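Local coordinates for putative polyketide synthase (Brevibacillus brevis, PDB 6HP2), which is the O-methyltransferase domain of a trans-AT polyketide synthase multienzyme, binds S-adenosyl-L-homocysteine and probably serves in making the antibiotic bacillaene, at residues 172-177 with 199-204. Residues are numbered along the deposited sequence; the frame is centred on the assembly and turned at random.
Sequences VSFHIR and IDYIAN. With SAH (S-adenosyl-L-homocysteine), chain B.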
loop_
_atom_site.group_PDB
_atom_site.type_symbol
_atom_site.label_atom_id
_atom_site.label_comp_id
_atom_site.label_asym_id
_atom_site.label_seq_id
_atom_site.Cartn_x
_atom_site.Cartn_y
_atom_site.Cartn_z
ATOM N N VAL A 172 4.973 -0.364 0.148
ATOM C CA VAL A 172 6.262 0.300 0.239
ATOM C C VAL A 172 7.328 -0.260 1.178
ATOM O O VAL A 172 8.512 -0.171 0.858
ATOM C CB VAL A 172 6.061 1.770 0.667
ATOM C CG1 VAL A 172 7.398 2.423 0.980
ATOM C CG2 VAL A 172 5.314 2.545 -0.406
ATOM N N SER A 173 6.956 -0.855 2.309
ATOM C CA SER A 173 8.014 -1.248 3.236
ATOM C C SER A 173 8.776 -2.494 2.801
ATOM O O SER A 173 9.939 -2.649 3.227
ATOM C CB SER A 173 7.481 -1.441 4.674
ATOM O OG SER A 173 6.997 -2.692 4.824
ATOM N N PHE A 174 8.189 -3.359 1.963
ATOM C CA PHE A 174 8.934 -4.529 1.514
ATOM C C PHE A 174 10.047 -4.159 0.550
ATOM O O PHE A 174 10.916 -5.000 0.282
ATOM C CB PHE A 174 8.031 -5.624 0.897
ATOM C CG PHE A 174 7.327 -5.257 -0.353
ATOM C CD1 PHE A 174 7.942 -5.407 -1.561
ATOM C CD2 PHE A 174 6.025 -4.806 -0.332
ATOM C CE1 PHE A 174 7.291 -5.098 -2.753
ATOM C CE2 PHE A 174 5.368 -4.516 -1.534
ATOM C CZ PHE A 174 6.020 -4.645 -2.726
ATOM N N HIS A 175 10.061 -2.919 0.048
ATOM C CA HIS A 175 11.199 -2.432 -0.753
ATOM C C HIS A 175 12.337 -1.897 0.141
ATOM O O HIS A 175 13.372 -1.454 -0.358
ATOM C CB HIS A 175 10.781 -1.286 -1.702
ATOM C CG HIS A 175 9.722 -1.652 -2.682
ATOM N ND1 HIS A 175 9.977 -2.395 -3.808
ATOM C CD2 HIS A 175 8.399 -1.376 -2.707
ATOM C CE1 HIS A 175 8.848 -2.585 -4.475
ATOM N NE2 HIS A 175 7.878 -1.955 -3.836
ATOM N N ILE A 176 12.140 -1.868 1.443
ATOM C CA ILE A 176 13.017 -1.156 2.360
ATOM C C ILE A 176 13.712 -2.163 3.257
ATOM O O ILE A 176 13.073 -2.842 4.084
ATOM C CB ILE A 176 12.234 -0.110 3.183
ATOM C CG1 ILE A 176 11.690 0.964 2.227
ATOM C CG2 ILE A 176 13.115 0.485 4.261
ATOM C CD1 ILE A 176 10.839 2.059 2.952
ATOM N N ARG A 177 15.023 -2.208 3.146
ATOM C CA ARG A 177 15.788 -3.174 3.940
ATOM C C ARG A 177 15.784 -2.842 5.449
ATOM O O ARG A 177 15.668 -3.738 6.301
ATOM C CB ARG A 177 17.237 -3.237 3.420
ATOM C CG ARG A 177 18.140 -4.246 4.109
ATOM C CD ARG A 177 19.448 -4.464 3.329
ATOM N NE ARG A 177 20.362 -3.329 3.438
ATOM C CZ ARG A 177 21.343 -3.229 4.335
ATOM N NH1 ARG A 177 21.555 -4.199 5.217
ATOM N NH2 ARG A 177 22.117 -2.150 4.353
ATOM N N ILE A 199 -0.360 -1.224 3.175
ATOM C CA ILE A 199 -0.634 -2.374 2.341
ATOM C C ILE A 199 0.723 -3.013 2.150
ATOM O O ILE A 199 1.612 -2.393 1.561
ATOM C CB ILE A 199 -1.291 -2.029 0.997
ATOM C CG1 ILE A 199 -2.658 -1.352 1.210
ATOM C CG2 ILE A 199 -1.457 -3.293 0.142
ATOM C CD1 ILE A 199 -3.473 -1.196 -0.015
ATOM N N ASP A 200 0.868 -4.278 2.581
ATOM C CA ASP A 200 2.199 -4.864 2.663
ATOM C C ASP A 200 2.098 -6.381 2.730
ATOM O O ASP A 200 1.011 -6.974 2.867
ATOM C CB ASP A 200 2.961 -4.316 3.859
ATOM C CG ASP A 200 4.376 -3.927 3.527
ATOM O OD1 ASP A 200 5.033 -4.670 2.794
ATOM O OD2 ASP A 200 4.838 -2.876 4.063
ATOM N N TYR A 201 3.255 -7.000 2.589
ATOM C CA TYR A 201 3.369 -8.457 2.651
ATOM C C TYR A 201 3.789 -9.018 4.008
ATOM O O TYR A 201 4.598 -8.437 4.746
ATOM C CB TYR A 201 4.354 -8.929 1.596
ATOM C CG TYR A 201 3.856 -8.882 0.203
ATOM C CD1 TYR A 201 2.870 -9.773 -0.225
ATOM C CD2 TYR A 201 4.391 -7.980 -0.753
ATOM C CE1 TYR A 201 2.446 -9.768 -1.524
ATOM C CE2 TYR A 201 3.943 -8.011 -2.070
ATOM C CZ TYR A 201 2.957 -8.866 -2.437
ATOM O OH TYR A 201 2.476 -8.913 -3.759
ATOM N N ILE A 202 3.224 -10.169 4.323
ATOM C CA ILE A 202 3.643 -10.989 5.460
ATOM C C ILE A 202 4.169 -12.327 4.917
ATOM O O ILE A 202 3.505 -12.977 4.086
ATOM C CB ILE A 202 2.478 -11.238 6.422
ATOM C CG1 ILE A 202 1.911 -9.921 6.939
ATOM C CG2 ILE A 202 2.880 -12.187 7.562
ATOM C CD1 ILE A 202 0.594 -10.143 7.726
ATOM N N ALA A 203 5.314 -12.774 5.425
ATOM C CA ALA A 203 5.858 -14.054 5.001
ATOM C C ALA A 203 5.311 -15.118 5.956
ATOM O O ALA A 203 5.386 -14.956 7.178
ATOM C CB ALA A 203 7.381 -14.020 4.998
ATOM N N ASN A 204 4.757 -16.197 5.406
ATOM C CA ASN A 204 4.178 -17.290 6.198
ATOM C C ASN A 204 5.155 -18.413 6.466
ATOM O O ASN A 204 4.753 -19.547 6.720
ATOM C CB ASN A 204 2.934 -17.802 5.493
ATOM C CG ASN A 204 1.894 -16.734 5.403
ATOM O OD1 ASN A 204 1.639 -16.047 6.429
ATOM N ND2 ASN A 204 1.377 -16.462 4.207
HETATM N N SAH B . 2.235 3.992 -2.832
HETATM C CA SAH B . 2.309 4.229 -4.271
HETATM C CB SAH B . 3.582 3.657 -4.881
HETATM C CG SAH B . 3.920 2.230 -4.489
HETATM S SD SAH B . 5.335 1.610 -5.446
HETATM C C SAH B . 1.076 3.630 -4.900
HETATM O O SAH B . 0.887 3.724 -6.113
HETATM O OXT SAH B . 0.255 3.062 -4.188
HETATM C "C5'" SAH B . 6.579 1.729 -4.139
HETATM C "C4'" SAH B . 6.929 3.176 -3.801
HETATM O "O4'" SAH B . 7.808 3.175 -2.654
HETATM C "C3'" SAH B . 7.780 3.844 -4.932
HETATM O "O3'" SAH B . 7.246 5.171 -5.054
HETATM C "C2'" SAH B . 9.217 3.880 -4.416
HETATM O "O2'" SAH B . 9.991 4.946 -4.882
HETATM C "C1'" SAH B . 8.953 3.981 -2.897
HETATM N N9 SAH B . 10.055 3.580 -2.025
HETATM C C8 SAH B . 10.706 2.380 -1.977
HETATM N N7 SAH B . 11.671 2.502 -1.060
HETATM C C5 SAH B . 11.596 3.730 -0.493
HETATM C C6 SAH B . 12.330 4.388 0.486
HETATM N N6 SAH B . 13.328 3.833 1.173
HETATM N N1 SAH B . 11.972 5.656 0.840
HETATM C C2 SAH B . 10.964 6.325 0.170
HETATM N N3 SAH B . 10.270 5.676 -0.818
HETATM C C4 SAH B . 10.612 4.429 -1.165
HETATM O O HOH W 1 4.194 -0.395 3.157
#
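Phe174 and Asp200 meet behind the S-adenosyl-L-homocysteine pocket of a Rossmann-like methyltransferase domain, where the short 3-10 turn 173-175, which follows strand 164-170, packs on the neighbouring parallel strand 194-203. The loop 172-177 faces two ways. Val172 brings CG2 to 3.4 Å from ribose O4' of the ligand, and Ile176 lies against the adenine at N6, while Phe174 turns to the strand. The Phe174 ring takes the edge of Tyr201 on one face in a T-shaped stack, with centroids 5.1 Å apart and planes at 66°. Tyr201 CD2 stands over that face, offset toward the rim, 3.6 Å from Phe174 CD2. The opposite face of Phe174 carries His175, whose CB rests 3.7 Å from adenine C8, so a continuous row of side chains runs from strand to ligand. Phe174 CG sits between its own backbone N and carbonyl carbon (chi1 65°), which swings the ring toward strand 194-203, with Asp200 OD1 in the ring plane at its edge. Asp200 OD1 also accepts the N-H of Tyr201 (N to OD1 2.9 Å) through its anti lone pair, which helps fix the carboxylate within its strand. A water donates to Asp200 OD2 and accepts from Ser173 N, bridging carboxylate and turn; the direct Ser173 N to OD2 bond is weak. OD2 lies implausibly close to Ser173 OG in the model, leaving this side less certain. Val216 and Ile218 pack on Phe174, Trp224 lies on Ser173 and Asp200, and the Tyr201 hydroxyl bonds to Gln275. The buried carboxylate thus reaches the turn through the weakly positive Phe174 edge and, less surely, through OD2; the loop that Phe174 packs on strand 194-203 is the one whose Val172, His175 and Ile176 line the ligand pocket.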